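Local coordinates for protein post-proline cleaving enzyme (Rickettsia typhi, PDB 4HVT) that probably cleaves short peptides on the carboxyl side of proline as a serine oligopeptidase, with a beta-propeller domain joined to an alpha/beta-hydrolase catalytic domain, at residues A[78-83]-A[404-409]; A[82-87]-A[97-102]; A[410-415]-A[422-427]. One frame throughout, in Å; residues are numbered along the deposited sequence.

Contact 1. Residues A[78-83]-A[404-409]; sequences IRKGYV and YEEEEE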
loop_
_atom_site.group_PDB
_atom_site.type_symbol
_atom_site.label_atom_id
_atom_site.label_comp_id
_atom_site.label_asym_id
_atom_site.label_seq_id
_atom_site.Cartn_x
_atom_site.Cartn_y
_atom_site.Cartn_z
ATOM N N ILE A 78 1.081 -12.429 16.797
ATOM C CA ILE A 78 1.516 -13.097 17.995
ATOM C C ILE A 78 3.016 -12.885 18.246
ATOM O O ILE A 78 3.855 -13.174 17.375
ATOM C CB ILE A 78 1.298 -14.605 17.892
ATOM C CG1 ILE A 78 -0.245 -14.886 17.830
ATOM C CG2 ILE A 78 1.978 -15.341 19.053
ATOM C CD1 ILE A 78 -0.672 -16.315 17.513
ATOM N N ARG A 79 3.314 -12.405 19.442
ATOM C CA ARG A 79 4.654 -12.414 20.011
ATOM C C ARG A 79 4.635 -12.829 21.478
ATOM O O ARG A 79 3.893 -12.270 22.299
ATOM C CB ARG A 79 5.333 -11.029 19.878
ATOM C CG ARG A 79 5.668 -10.572 18.471
ATOM C CD ARG A 79 6.654 -9.411 18.484
ATOM N NE ARG A 79 6.073 -8.251 19.146
ATOM C CZ ARG A 79 5.161 -7.457 18.571
ATOM N NH1 ARG A 79 4.711 -7.688 17.351
ATOM N NH2 ARG A 79 4.678 -6.429 19.232
ATOM N N LYS A 80 5.427 -13.852 21.792
ATOM C CA LYS A 80 5.684 -14.327 23.153
ATOM C C LYS A 80 4.409 -14.450 23.989
ATOM O O LYS A 80 4.301 -13.916 25.082
ATOM C CB LYS A 80 6.751 -13.480 23.840
ATOM C CG LYS A 80 8.084 -13.488 23.082
ATOM C CD LYS A 80 9.169 -12.754 23.837
ATOM C CE LYS A 80 10.492 -12.712 23.055
ATOM N NZ LYS A 80 10.332 -12.133 21.698
ATOM N N GLY A 81 3.432 -15.137 23.401
ATOM C CA GLY A 81 2.192 -15.531 24.115
ATOM C C GLY A 81 1.083 -14.497 24.106
ATOM O O GLY A 81 0.040 -14.681 24.756
ATOM N N TYR A 82 1.314 -13.380 23.421
ATOM C CA TYR A 82 0.325 -12.298 23.312
ATOM C C TYR A 82 0.025 -12.007 21.863
ATOM O O TYR A 82 0.897 -12.112 21.002
ATOM C CB TYR A 82 0.878 -10.998 23.949
ATOM C CG TYR A 82 0.915 -10.988 25.420
ATOM C CD1 TYR A 82 1.973 -11.552 26.091
ATOM C CD2 TYR A 82 -0.098 -10.409 26.168
ATOM C CE1 TYR A 82 2.024 -11.569 27.463
ATOM C CE2 TYR A 82 -0.047 -10.405 27.557
ATOM C CZ TYR A 82 1.020 -10.991 28.187
ATOM O OH TYR A 82 1.082 -11.011 29.568
ATOM N N VAL A 83 -1.192 -11.538 21.599
ATOM C CA VAL A 83 -1.569 -10.967 20.345
ATOM C C VAL A 83 -1.614 -9.479 20.504
ATOM O O VAL A 83 -2.226 -8.952 21.445
ATOM C CB VAL A 83 -2.994 -11.409 19.895
ATOM C CG1 VAL A 83 -3.367 -10.736 18.601
ATOM C CG2 VAL A 83 -3.011 -12.934 19.796
ATOM N N TYR A 404 6.561 -14.803 12.485
ATOM C CA TYR A 404 8.018 -14.563 12.692
ATOM C C TYR A 404 8.722 -15.882 12.859
ATOM O O TYR A 404 8.197 -16.844 13.430
ATOM C CB TYR A 404 8.283 -13.800 13.981
ATOM C CG TYR A 404 7.624 -12.476 14.166
ATOM C CD1 TYR A 404 8.187 -11.330 13.703
ATOM C CD2 TYR A 404 6.467 -12.391 14.911
ATOM C CE1 TYR A 404 7.601 -10.091 13.926
ATOM C CE2 TYR A 404 5.860 -11.176 15.135
ATOM C CZ TYR A 404 6.424 -10.041 14.654
ATOM O OH TYR A 404 5.824 -8.816 14.879
ATOM N N GLU A 405 9.942 -15.961 12.370
ATOM C CA GLU A 405 10.711 -17.190 12.555
ATOM C C GLU A 405 10.927 -17.464 14.048
ATOM O O GLU A 405 11.188 -18.593 14.415
ATOM C CB GLU A 405 12.063 -17.093 11.800
ATOM C CG GLU A 405 12.808 -18.401 11.709
ATOM C CD GLU A 405 13.965 -18.400 10.718
ATOM O OE1 GLU A 405 14.116 -17.420 9.945
ATOM O OE2 GLU A 405 14.726 -19.392 10.786
ATOM N N GLU A 406 10.859 -16.455 14.897
ATOM C CA GLU A 406 11.036 -16.675 16.338
ATOM C C GLU A 406 9.858 -17.498 16.919
ATOM O O GLU A 406 10.014 -18.177 17.923
ATOM C CB GLU A 406 11.172 -15.384 17.113
ATOM C CG GLU A 406 11.483 -15.690 18.576
ATOM C CD GLU A 406 12.017 -14.537 19.363
ATOM O OE1 GLU A 406 12.423 -13.530 18.755
ATOM O OE2 GLU A 406 12.018 -14.670 20.603
ATOM N N GLU A 407 8.699 -17.435 16.290
ATOM C CA GLU A 407 7.462 -17.995 16.820
ATOM C C GLU A 407 7.046 -19.264 16.047
ATOM O O GLU A 407 7.024 -19.293 14.804
ATOM C CB GLU A 407 6.336 -16.938 16.707
ATOM C CG GLU A 407 6.548 -15.710 17.568
ATOM C CD GLU A 407 6.397 -15.973 19.057
ATOM O OE1 GLU A 407 5.741 -16.967 19.465
ATOM O OE2 GLU A 407 6.939 -15.168 19.826
ATOM N N GLU A 408 6.657 -20.313 16.779
ATOM C CA GLU A 408 6.029 -21.493 16.173
ATOM C C GLU A 408 4.609 -21.225 15.623
ATOM O O GLU A 408 4.261 -21.806 14.637
ATOM C CB GLU A 408 5.925 -22.631 17.203
ATOM C CG GLU A 408 7.323 -23.158 17.509
ATOM C CD GLU A 408 7.394 -24.156 18.625
ATOM O OE1 GLU A 408 6.554 -24.087 19.548
ATOM O OE2 GLU A 408 8.324 -25.001 18.577
ATOM N N GLU A 409 3.843 -20.375 16.296
ATOM C CA GLU A 409 2.466 -20.068 15.934
ATOM C C GLU A 409 2.367 -18.776 15.128
ATOM O O GLU A 409 3.207 -17.895 15.198
ATOM C CB GLU A 409 1.581 -19.969 17.170
ATOM C CG GLU A 409 1.492 -21.292 17.913
ATOM C CD GLU A 409 0.511 -21.265 19.108
ATOM O OE1 GLU A 409 0.246 -20.206 19.720
ATOM O OE2 GLU A 409 0.024 -22.348 19.457
HETATM O O HOH W 1 3.640 -14.868 15.006
HETATM O O HOH W 2 8.828 -13.313 19.415
HETATM O O HOH W 3 12.895 -11.676 20.540
HETATM O O HOH W 4 4.075 -17.084 21.602
#
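Ile78 lies against both Glu407 and Tyr404. Its carbonyl O sits at the edge of the Tyr404 ring, in the ring plane, 3.6 Å from CE2, and Glu407 CG passes the same oxygen. Its CD1 end rests on Glu409 CB. Arg79 CG comes within 3.4 Å of Tyr404 CE2, the two side chains crossing at a slant, and a bend at chi3 (-63°) brings NH1 to Tyr404 OH at 2.9 Å. The N-H is poorly aligned (136°), and the guanidinium stands almost perpendicular to the ring. At Lys80, in the type I' turn, the backbone N gives Glu407 OE2 a nearly straight bond of 2.8 Å, arriving from above the carboxylate plane. Lys80 NZ forms a salt bridge with Glu406 OE2 (3.2 Å), its hydrogen bond weak, and two waters connect NZ to Glu406 OE1 and Glu407 OE2. Another water links Gly81 N to Glu407 OE1. Glu407 thus grips the turn through one direct and two water-mediated links, joining the first and last propeller blades without a shared strand, consistent with the open ring known for prolyl oligopeptidases. In this polar, hydrated seam the lysine probably offsets part of the local acidic charge.

Contact 2. Residues A[82-87]-A[97-102]; sequences YVYNFW and WRRTLV. With EDO (1,2-ethanediol), chain C.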
loop_
_atom_site.group_PDB
_atom_site.type_symbol
_atom_site.label_atom_id
_atom_site.label_comp_id
_atom_site.label_asym_id
_atom_site.label_seq_id
_atom_site.Cartn_x
_atom_site.Cartn_y
_atom_site.Cartn_z
ATOM N N TYR A 82 1.314 -13.380 23.421
ATOM C CA TYR A 82 0.325 -12.298 23.312
ATOM C C TYR A 82 0.025 -12.007 21.863
ATOM O O TYR A 82 0.897 -12.112 21.002
ATOM C CB TYR A 82 0.878 -10.998 23.949
ATOM C CG TYR A 82 0.915 -10.988 25.420
ATOM C CD1 TYR A 82 1.973 -11.552 26.091
ATOM C CD2 TYR A 82 -0.098 -10.409 26.168
ATOM C CE1 TYR A 82 2.024 -11.569 27.463
ATOM C CE2 TYR A 82 -0.047 -10.405 27.557
ATOM C CZ TYR A 82 1.020 -10.991 28.187
ATOM O OH TYR A 82 1.082 -11.011 29.568
ATOM N N VAL A 83 -1.192 -11.538 21.599
ATOM C CA VAL A 83 -1.569 -10.967 20.345
ATOM C C VAL A 83 -1.614 -9.479 20.504
ATOM O O VAL A 83 -2.226 -8.952 21.445
ATOM C CB VAL A 83 -2.994 -11.409 19.895
ATOM C CG1 VAL A 83 -3.367 -10.736 18.601
ATOM C CG2 VAL A 83 -3.011 -12.934 19.796
ATOM N N TYR A 84 -0.908 -8.827 19.595
ATOM C CA TYR A 84 -0.829 -7.353 19.479
ATOM C C TYR A 84 -1.791 -6.855 18.409
ATOM O O TYR A 84 -1.924 -7.449 17.356
ATOM C CB TYR A 84 0.614 -6.917 19.200
ATOM C CG TYR A 84 1.540 -7.174 20.341
ATOM C CD1 TYR A 84 1.973 -8.452 20.636
ATOM C CD2 TYR A 84 1.963 -6.114 21.194
ATOM C CE1 TYR A 84 2.789 -8.694 21.732
ATOM C CE2 TYR A 84 2.765 -6.362 22.304
ATOM C CZ TYR A 84 3.176 -7.653 22.573
ATOM O OH TYR A 84 3.974 -7.924 23.683
ATOM N N ASN A 85 -2.451 -5.722 18.676
ATOM C CA ASN A 85 -3.506 -5.197 17.825
ATOM C C ASN A 85 -3.437 -3.681 17.870
ATOM O O ASN A 85 -3.065 -3.101 18.901
ATOM C CB ASN A 85 -4.874 -5.726 18.322
ATOM C CG ASN A 85 -6.068 -4.993 17.759
ATOM O OD1 ASN A 85 -6.722 -4.236 18.451
ATOM N ND2 ASN A 85 -6.364 -5.233 16.498
ATOM N N PHE A 86 -3.814 -3.056 16.757
ATOM C CA PHE A 86 -3.982 -1.632 16.720
ATOM C C PHE A 86 -5.442 -1.330 16.439
ATOM O O PHE A 86 -5.973 -1.767 15.410
ATOM C CB PHE A 86 -3.104 -0.945 15.663
ATOM C CG PHE A 86 -3.061 0.534 15.856
ATOM C CD1 PHE A 86 -2.345 1.072 16.912
ATOM C CD2 PHE A 86 -3.789 1.355 15.046
ATOM C CE1 PHE A 86 -2.363 2.424 17.163
ATOM C CE2 PHE A 86 -3.797 2.727 15.269
ATOM C CZ PHE A 86 -3.085 3.257 16.324
ATOM N N TRP A 87 -6.064 -0.593 17.351
ATOM C CA TRP A 87 -7.551 -0.352 17.384
ATOM C C TRP A 87 -7.915 1.132 17.329
ATOM O O TRP A 87 -7.425 1.929 18.139
ATOM C CB TRP A 87 -8.150 -0.944 18.664
ATOM C CG TRP A 87 -9.634 -0.728 18.786
ATOM C CD1 TRP A 87 -10.252 0.278 19.459
ATOM C CD2 TRP A 87 -10.686 -1.501 18.167
ATOM N NE1 TRP A 87 -11.616 0.172 19.324
ATOM C CE2 TRP A 87 -11.903 -0.892 18.520
ATOM C CE3 TRP A 87 -10.714 -2.667 17.379
ATOM C CZ2 TRP A 87 -13.163 -1.428 18.144
ATOM C CZ3 TRP A 87 -11.958 -3.189 16.997
ATOM C CH2 TRP A 87 -13.151 -2.551 17.362
ATOM N N TRP A 97 -2.582 1.099 20.621
ATOM C CA TRP A 97 -1.775 -0.099 20.485
ATOM C C TRP A 97 -1.919 -0.931 21.764
ATOM O O TRP A 97 -1.752 -0.430 22.876
ATOM C CB TRP A 97 -0.330 0.271 20.193
ATOM C CG TRP A 97 0.621 -0.892 19.979
ATOM C CD1 TRP A 97 0.517 -1.884 19.057
ATOM C CD2 TRP A 97 1.880 -1.089 20.646
ATOM N NE1 TRP A 97 1.599 -2.750 19.161
ATOM C CE2 TRP A 97 2.471 -2.252 20.094
ATOM C CE3 TRP A 97 2.568 -0.385 21.664
ATOM C CZ2 TRP A 97 3.696 -2.760 20.550
ATOM C CZ3 TRP A 97 3.774 -0.874 22.105
ATOM C CH2 TRP A 97 4.350 -2.041 21.529
ATOM N N ARG A 98 -2.343 -2.182 21.575
ATOM C CA ARG A 98 -2.822 -3.006 22.692
ATOM C C ARG A 98 -2.539 -4.501 22.482
ATOM O O ARG A 98 -2.112 -4.937 21.392
ATOM C CB ARG A 98 -4.302 -2.725 22.954
ATOM C CG ARG A 98 -5.184 -3.083 21.815
ATOM C CD ARG A 98 -6.657 -2.692 22.064
ATOM N NE ARG A 98 -7.405 -3.382 21.065
ATOM C CZ ARG A 98 -8.731 -3.503 21.041
ATOM N NH1 ARG A 98 -9.474 -2.924 21.976
ATOM N NH2 ARG A 98 -9.302 -4.178 20.053
ATOM N N ARG A 99 -2.616 -5.242 23.575
ATOM C CA ARG A 99 -2.343 -6.670 23.519
ATOM C C ARG A 99 -3.217 -7.502 24.450
ATOM O O ARG A 99 -3.757 -7.017 25.463
ATOM C CB ARG A 99 -0.862 -6.954 23.812
ATOM C CG ARG A 99 -0.472 -6.714 25.235
ATOM C CD ARG A 99 0.977 -7.071 25.484
ATOM N NE ARG A 99 1.259 -7.087 26.902
ATOM C CZ ARG A 99 2.342 -7.660 27.413
ATOM N NH1 ARG A 99 3.228 -8.197 26.602
ATOM N NH2 ARG A 99 2.525 -7.683 28.711
ATOM N N THR A 100 -3.301 -8.781 24.112
ATOM C CA THR A 100 -4.005 -9.746 24.962
ATOM C C THR A 100 -3.361 -11.115 24.847
ATOM O O THR A 100 -2.805 -11.503 23.794
ATOM C CB THR A 100 -5.509 -9.818 24.607
ATOM O OG1 THR A 100 -6.258 -10.347 25.705
ATOM C CG2 THR A 100 -5.754 -10.670 23.414
ATOM N N LEU A 101 -3.439 -11.888 25.923
ATOM C CA LEU A 101 -2.963 -13.262 25.875
ATOM C C LEU A 101 -3.636 -14.027 24.717
ATOM O O LEU A 101 -4.827 -13.856 24.456
ATOM C CB LEU A 101 -3.274 -13.937 27.207
ATOM C CG LEU A 101 -2.468 -13.378 28.406
ATOM C CD1 LEU A 101 -3.025 -13.816 29.737
ATOM C CD2 LEU A 101 -1.031 -13.855 28.264
ATOM N N VAL A 102 -2.867 -14.884 24.047
ATOM C CA VAL A 102 -3.330 -15.617 22.915
ATOM C C VAL A 102 -4.576 -16.421 23.348
ATOM O O VAL A 102 -5.532 -16.530 22.581
ATOM C CB VAL A 102 -2.252 -16.577 22.309
ATOM C CG1 VAL A 102 -2.874 -17.456 21.248
ATOM C CG2 VAL A 102 -1.114 -15.830 21.654
HETATM C C1 EDO C . -10.018 -1.907 13.982
HETATM O O1 EDO C . -9.278 -0.668 14.118
HETATM C C2 EDO C . -9.011 -3.052 13.807
HETATM O O2 EDO C . -8.270 -3.349 15.010
#
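Arg99 and Tyr82 are packed flat on each other: guanidinium and ring planes are 2° apart, and Arg99 CZ lies 3.6 Å from the ring centroid. Arg99 CG sits between its backbone N and carbonyl carbon (chi1 70°), and the chain, extended to NE, carries the guanidinium over the ring. Leu101 CD2 covers the opposite face in a CH-pi contact, 3.8 Å from the centroid. Close as it is, this stack is on the solvent-facing side, at the end away from the hairpin turn, with Leu101 exposed. The same arginine lays CB over a face of the Tyr84 ring and sends NH1 to Tyr84 OH (3.0 Å); its NE is held by a salt bridge to Glu113. This is the beta hairpin of strands 82-87 and 96-101, the antiparallel middle of a four-stranded propeller blade, with paired backbone bonds at Val83-Thr100 and Asn85-Arg98. Its middle is buried: Tyr84 CD2 meets Trp97 CZ2, and the Trp97 indole meets Tyr144 and Trp161 of the neighbouring blade edge-to-face. On the other face Asn85 OD1 accepts from Arg98 NE (2.8 Å) and, above the amide plane, from NH2 (3.0 Å), a side-on hold that fixes the guanidinium over Trp87, centres 4.2 Å apart. An ethanediol, probably from the crystallisation liquor, accepts from Asn85 ND2 and donates to Phe86 O through its O2.

Contact 3. Residues A[410-415]-A[422-427]; sequences ALITIE and TIYLWV. With EDO (1,2-ethanediol), chain G.
Strands 410-415 and 422-426 form a beta hairpin at the centre of a four-stranded antiparallel propeller sheet, where Ile412 and Ile414 pack across Tyr424. Ile414 CD1 reaches Tyr424 CE1 at 3.6 Å, its side chain running roughly perpendicular to that of the tyrosine. With Tyr424 CG beside its own backbone N (chi1 -52°), the ring lies back over its strand: Ile412 O meets its edge in plane, and Thr422 CG2 sits over one face. Ile412 CG2 touches Tyr424 CD1, while its CD1 runs alongside Trp426 and reaches CB at 4.1 Å; the indole itself leads away to meet Phe363 edge-to-face. Paired backbone bonds join Ile412 to Tyr424 and Ile414 to Thr422; Ile412 N to Tyr424 O is 2.8 Å and almost straight (170°). At the Ala410 end the pairing slackens, since Ala410 N to Trp426 O is weak at 3.4 Å although Trp426 N still holds Ala410 O at 2.8 Å. The hairpin belongs to the beta-propeller domain characteristic of the prolyl oligopeptidase family, and strands 398-402 and 432-436 flank it. On the opposite face from Tyr424, Leu411 CD2 fits between Ile423 CG2 and Leu425 CD1, 4.0 Å from each. Tyr105, from helix 102-105 of the first blade, packs on Leu411 and Ile423. Glu415 takes a hydrogen bond through OE2 from an ethanediol, probably from the crystallisation liquor, while OE1 accepts from Phe496 N, just before helix 498-505 and probably in the hydrolase part.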
loop_
_atom_site.group_PDB
_atom_site.type_symbol
_atom_site.label_atom_id
_atom_site.label_comp_id
_atom_site.label_asym_id
_atom_site.label_seq_id
_atom_site.Cartn_x
_atom_site.Cartn_y
_atom_site.Cartn_z
ATOM N N ALA A 410 1.285 -18.660 14.380
ATOM C CA ALA A 410 1.080 -17.556 13.440
ATOM C C ALA A 410 -0.436 -17.334 13.292
ATOM O O ALA A 410 -1.212 -18.232 13.602
ATOM C CB ALA A 410 1.685 -17.890 12.079
ATOM N N LEU A 411 -0.815 -16.162 12.835
ATOM C CA LEU A 411 -2.215 -15.843 12.525
ATOM C C LEU A 411 -2.417 -15.692 11.046
ATOM O O LEU A 411 -1.691 -14.921 10.376
ATOM C CB LEU A 411 -2.711 -14.615 13.256
ATOM C CG LEU A 411 -2.741 -14.767 14.790
ATOM C CD1 LEU A 411 -2.945 -13.434 15.464
ATOM C CD2 LEU A 411 -3.814 -15.774 15.229
ATOM N N ILE A 412 -3.399 -16.418 10.536
ATOM C CA ILE A 412 -3.688 -16.501 9.098
ATOM C C ILE A 412 -5.057 -15.860 8.894
ATOM O O ILE A 412 -5.949 -16.100 9.709
ATOM C CB ILE A 412 -3.693 -17.987 8.624
ATOM C CG1 ILE A 412 -2.254 -18.515 8.270
ATOM C CG2 ILE A 412 -4.506 -18.168 7.368
ATOM C CD1 ILE A 412 -1.304 -18.371 9.357
ATOM N N THR A 413 -5.223 -15.090 7.817
ATOM C CA THR A 413 -6.570 -14.720 7.393
ATOM C C THR A 413 -6.911 -15.380 6.063
ATOM O O THR A 413 -6.038 -15.469 5.171
ATOM C CB THR A 413 -6.779 -13.207 7.322
ATOM O OG1 THR A 413 -5.838 -12.599 6.408
ATOM C CG2 THR A 413 -6.605 -12.635 8.677
ATOM N N ILE A 414 -8.172 -15.784 5.885
ATOM C CA ILE A 414 -8.682 -16.215 4.582
ATOM C C ILE A 414 -10.043 -15.520 4.425
ATOM O O ILE A 414 -10.836 -15.422 5.398
ATOM C CB ILE A 414 -8.830 -17.740 4.401
ATOM C CG1 ILE A 414 -7.595 -18.517 4.869
ATOM C CG2 ILE A 414 -9.087 -18.115 2.961
ATOM C CD1 ILE A 414 -7.731 -20.007 4.966
ATOM N N GLU A 415 -10.299 -15.050 3.220
ATOM C CA GLU A 415 -11.509 -14.295 2.894
ATOM C C GLU A 415 -11.770 -14.394 1.398
ATOM O O GLU A 415 -10.949 -14.943 0.623
ATOM C CB GLU A 415 -11.326 -12.811 3.227
ATOM C CG GLU A 415 -10.337 -12.072 2.309
ATOM C CD GLU A 415 -9.883 -10.803 2.956
ATOM O OE1 GLU A 415 -10.401 -9.709 2.639
ATOM O OE2 GLU A 415 -8.992 -10.872 3.852
ATOM N N THR A 422 -11.970 -14.832 8.028
ATOM C CA THR A 422 -11.818 -15.657 9.222
ATOM C C THR A 422 -10.355 -15.616 9.626
ATOM O O THR A 422 -9.450 -15.633 8.759
ATOM C CB THR A 422 -12.232 -17.106 8.970
ATOM O OG1 THR A 422 -13.632 -17.180 8.666
ATOM C CG2 THR A 422 -11.982 -18.014 10.211
ATOM N N ILE A 423 -10.103 -15.543 10.934
ATOM C CA ILE A 423 -8.694 -15.592 11.450
ATOM C C ILE A 423 -8.468 -16.980 12.008
ATOM O O ILE A 423 -9.300 -17.513 12.788
ATOM C CB ILE A 423 -8.426 -14.587 12.571
ATOM C CG1 ILE A 423 -8.905 -13.176 12.168
ATOM C CG2 ILE A 423 -6.924 -14.577 12.952
ATOM C CD1 ILE A 423 -8.646 -12.110 13.219
ATOM N N TYR A 424 -7.365 -17.599 11.575
ATOM C CA TYR A 424 -6.969 -18.899 11.997
ATOM C C TYR A 424 -5.638 -18.871 12.722
ATOM O O TYR A 424 -4.785 -18.062 12.364
ATOM C CB TYR A 424 -6.850 -19.844 10.817
ATOM C CG TYR A 424 -8.005 -19.934 9.896
ATOM C CD1 TYR A 424 -8.239 -18.959 8.934
ATOM C CD2 TYR A 424 -8.876 -21.035 9.937
ATOM C CE1 TYR A 424 -9.299 -19.085 8.054
ATOM C CE2 TYR A 424 -9.908 -21.137 9.077
ATOM C CZ TYR A 424 -10.148 -20.154 8.158
ATOM O OH TYR A 424 -11.234 -20.273 7.268
ATOM N N LEU A 425 -5.491 -19.716 13.748
ATOM C CA LEU A 425 -4.255 -19.904 14.428
ATOM C C LEU A 425 -3.543 -21.072 13.776
ATOM O O LEU A 425 -4.073 -22.176 13.670
ATOM C CB LEU A 425 -4.472 -20.222 15.884
ATOM C CG LEU A 425 -3.247 -20.449 16.775
ATOM C CD1 LEU A 425 -2.429 -19.154 16.918
ATOM C CD2 LEU A 425 -3.711 -20.950 18.137
ATOM N N TRP A 426 -2.312 -20.840 13.352
ATOM C CA TRP A 426 -1.448 -21.939 12.947
ATOM C C TRP A 426 -0.785 -22.479 14.190
ATOM O O TRP A 426 -0.012 -21.795 14.832
ATOM C CB TRP A 426 -0.394 -21.419 11.949
ATOM C CG TRP A 426 0.620 -22.440 11.471
ATOM C CD1 TRP A 426 1.926 -22.552 11.924
ATOM C CD2 TRP A 426 0.469 -23.431 10.443
ATOM N NE1 TRP A 426 2.582 -23.552 11.228
ATOM C CE2 TRP A 426 1.718 -24.124 10.340
ATOM C CE3 TRP A 426 -0.595 -23.834 9.625
ATOM C CZ2 TRP A 426 1.939 -25.137 9.395
ATOM C CZ3 TRP A 426 -0.389 -24.844 8.710
ATOM C CH2 TRP A 426 0.886 -25.497 8.600
ATOM N N VAL A 427 -1.073 -23.731 14.493
ATOM C CA VAL A 427 -0.621 -24.364 15.722
ATOM C C VAL A 427 0.626 -25.182 15.467
ATOM O O VAL A 427 1.047 -25.424 14.320
ATOM C CB VAL A 427 -1.729 -25.185 16.414
ATOM C CG1 VAL A 427 -2.846 -24.235 16.813
ATOM C CG2 VAL A 427 -2.240 -26.263 15.509
HETATM C C1 EDO G . -7.214 -8.467 7.275
HETATM O O1 EDO G . -6.190 -7.695 6.658
HETATM C C2 EDO G . -8.224 -8.973 6.262
HETATM O O2 EDO G . -7.622 -9.062 4.981
#

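Overall arrangement
From the N terminus, strand 77-79 turns at residues 79-82 into strand 82-87, which starts contact 2 and closes a short hairpin loop with 97-102. Contact 1 closes a far longer loop of 320 residues, running almost round the whole propeller to bring 78-83 to 404-409; contact 2 starts from the same strand, sharing Tyr82 and Val83, and its hairpin lies inside the long loop. Contact 3 follows in series as another local hairpin, directly after the loop used by contact 1. Contacts 2 and 3 each consolidate one blade, while contact 1 closes the ring between the first and the last. Ile78 CD1 packs against Leu411 and Leu425, and Val83 touches Leu411, so the three contacts meet at the seam.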